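Long-range contact in beta-galactosidase (Marinomonas sp. ef1, PDB 6Y2K), which hydrolyses terminal non-reducing beta-D-galactose residues from beta-galactosides as a cold-active, hexameric GH42 enzyme: residues 289-294 against 609-614. Sequence-based numbering, arbitrary orientation.
Sequences VGHPDA and GVRVRE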
loop_
_atom_site.group_PDB
_atom_site.type_symbol
_atom_site.label_atom_id
_atom_site.label_comp_id
_atom_site.label_asym_id
_atom_site.label_seq_id
_atom_site.Cartn_x
_atom_site.Cartn_y
_atom_site.Cartn_z
ATOM N N VAL A 289 -13.658 6.785 -24.460
ATOM C CA VAL A 289 -13.226 6.667 -25.868
ATOM C C VAL A 289 -12.939 5.249 -26.383
ATOM O O VAL A 289 -12.831 5.043 -27.603
ATOM C CB VAL A 289 -11.988 7.555 -26.148
ATOM C CG1 VAL A 289 -12.342 9.025 -25.940
ATOM C CG2 VAL A 289 -10.796 7.159 -25.278
ATOM N N GLY A 290 -12.795 4.277 -25.481
ATOM C CA GLY A 290 -12.378 2.932 -25.857
ATOM C C GLY A 290 -10.873 2.840 -25.976
ATOM O O GLY A 290 -10.182 3.853 -26.064
ATOM N N HIS A 291 -10.353 1.618 -25.969
ATOM C CA HIS A 291 -8.917 1.411 -26.082
ATOM C C HIS A 291 -8.470 1.893 -27.466
ATOM O O HIS A 291 -9.213 1.722 -28.437
ATOM C CB HIS A 291 -8.557 -0.064 -25.874
ATOM C CG HIS A 291 -7.087 -0.327 -25.843
ATOM N ND1 HIS A 291 -6.362 -0.628 -26.980
ATOM C CD2 HIS A 291 -6.205 -0.346 -24.815
ATOM C CE1 HIS A 291 -5.093 -0.806 -26.649
ATOM N NE2 HIS A 291 -4.972 -0.643 -25.342
ATOM N N PRO A 292 -7.275 2.515 -27.567
ATOM C CA PRO A 292 -6.827 3.068 -28.870
ATOM C C PRO A 292 -6.786 2.109 -30.070
ATOM O O PRO A 292 -6.835 2.571 -31.221
ATOM C CB PRO A 292 -5.418 3.555 -28.556
ATOM C CG PRO A 292 -5.504 3.963 -27.128
ATOM C CD PRO A 292 -6.343 2.900 -26.490
ATOM N N ASP A 293 -6.705 0.800 -29.803
ATOM C CA ASP A 293 -6.676 -0.240 -30.836
ATOM C C ASP A 293 -7.936 -1.104 -30.962
ATOM O O ASP A 293 -7.945 -2.065 -31.739
ATOM C CB ASP A 293 -5.462 -1.138 -30.592
ATOM C CG ASP A 293 -4.188 -0.349 -30.513
ATOM O OD1 ASP A 293 -4.001 0.545 -31.392
ATOM O OD2 ASP A 293 -3.394 -0.576 -29.562
ATOM N N ALA A 294 -8.998 -0.759 -30.241
ATOM C CA ALA A 294 -10.199 -1.586 -30.217
ATOM C C ALA A 294 -10.880 -1.610 -31.586
ATOM O O ALA A 294 -11.262 -2.672 -32.076
ATOM C CB ALA A 294 -11.162 -1.094 -29.146
ATOM N N GLY A 609 -1.443 7.197 -25.786
ATOM C CA GLY A 609 -2.798 7.444 -26.266
ATOM C C GLY A 609 -2.910 7.976 -27.688
ATOM O O GLY A 609 -4.018 8.213 -28.163
ATOM N N VAL A 610 -1.779 8.154 -28.369
ATOM C CA VAL A 610 -1.752 8.691 -29.731
ATOM C C VAL A 610 -1.560 7.552 -30.734
ATOM O O VAL A 610 -0.876 6.568 -30.457
ATOM C CB VAL A 610 -0.650 9.773 -29.886
ATOM C CG1 VAL A 610 -0.492 10.217 -31.340
ATOM C CG2 VAL A 610 -0.978 10.975 -29.013
ATOM N N ARG A 611 -2.220 7.679 -31.879
ATOM C CA ARG A 611 -2.141 6.709 -32.954
ATOM C C ARG A 611 -2.107 7.469 -34.267
ATOM O O ARG A 611 -2.607 8.594 -34.347
ATOM C CB ARG A 611 -3.352 5.775 -32.929
ATOM C CG ARG A 611 -3.450 4.874 -31.697
ATOM C CD ARG A 611 -2.370 3.806 -31.745
ATOM N NE ARG A 611 -2.517 2.801 -30.703
ATOM C CZ ARG A 611 -2.084 2.923 -29.447
ATOM N NH1 ARG A 611 -1.485 4.035 -29.015
ATOM N NH2 ARG A 611 -2.274 1.924 -28.597
ATOM N N VAL A 612 -1.510 6.835 -35.275
ATOM C CA VAL A 612 -1.365 7.392 -36.616
ATOM C C VAL A 612 -1.596 6.279 -37.642
ATOM O O VAL A 612 -1.298 5.101 -37.395
ATOM C CB VAL A 612 0.034 8.022 -36.820
ATOM C CG1 VAL A 612 0.235 8.498 -38.255
ATOM C CG2 VAL A 612 0.222 9.201 -35.892
ATOM N N ARG A 613 -2.153 6.653 -38.783
ATOM C CA ARG A 613 -2.263 5.738 -39.917
ATOM C C ARG A 613 -2.232 6.550 -41.214
ATOM O O ARG A 613 -2.653 7.709 -41.225
ATOM C CB ARG A 613 -3.541 4.886 -39.825
ATOM C CG ARG A 613 -3.475 3.650 -40.700
ATOM C CD ARG A 613 -4.642 2.687 -40.516
ATOM N NE ARG A 613 -4.300 1.411 -41.131
ATOM C CZ ARG A 613 -4.287 1.154 -42.441
ATOM N NH1 ARG A 613 -3.898 -0.051 -42.858
ATOM N NH2 ARG A 613 -4.653 2.072 -43.343
ATOM N N GLU A 614 -1.708 5.943 -42.278
ATOM C CA GLU A 614 -1.605 6.593 -43.588
ATOM C C GLU A 614 -2.512 5.958 -44.633
ATOM O O GLU A 614 -2.701 4.744 -44.643
ATOM C CB GLU A 614 -0.171 6.518 -44.103
ATOM C CG GLU A 614 0.840 7.173 -43.179
ATOM C CD GLU A 614 2.230 7.286 -43.790
ATOM O OE1 GLU A 614 3.074 7.964 -43.172
ATOM O OE2 GLU A 614 2.480 6.716 -44.883
#
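Arg611 and Asp293 form a side-on, two-nitrogen salt bridge: NE of Arg611 lies 2.8 Å from OD1 of Asp293. NH2 of Arg611 lies 2.9 Å from OD2 of Asp293. Both bonds are nearly straight (at least 172°). The oxygens sit almost in the guanidinium plane and are met on their syn sides, yet the carboxylate is turned 35° against that plane. A bend at chi2 (-71°) folds the arginine chain and helps present this edge to the aspartate. Its third nitrogen turns back to its own strand, NH1 donating to O of Val610 at 3.0 Å, which helps to fix the group's rotation. Over one guanidinium face, near the centre, lies CB of Pro292, 3.5 Å from CZ of Arg611. The type I turn from His291 to Ala294 supplies both proline and aspartate; inside it, N of Asp293 donates to ND1 of His291 at 3.2 Å, while His291 NE2 bonds Glu444. Arg447 of helix 435-448 also pairs with OD1 of Asp293. The contact thus ties a loop of the TIM-barrel domain, between helices 280-285 and 294-305, to edge strand 610-615 of the C-terminal antiparallel sheet. Two arginines sharing one buried carboxylate probably favour its ionised form.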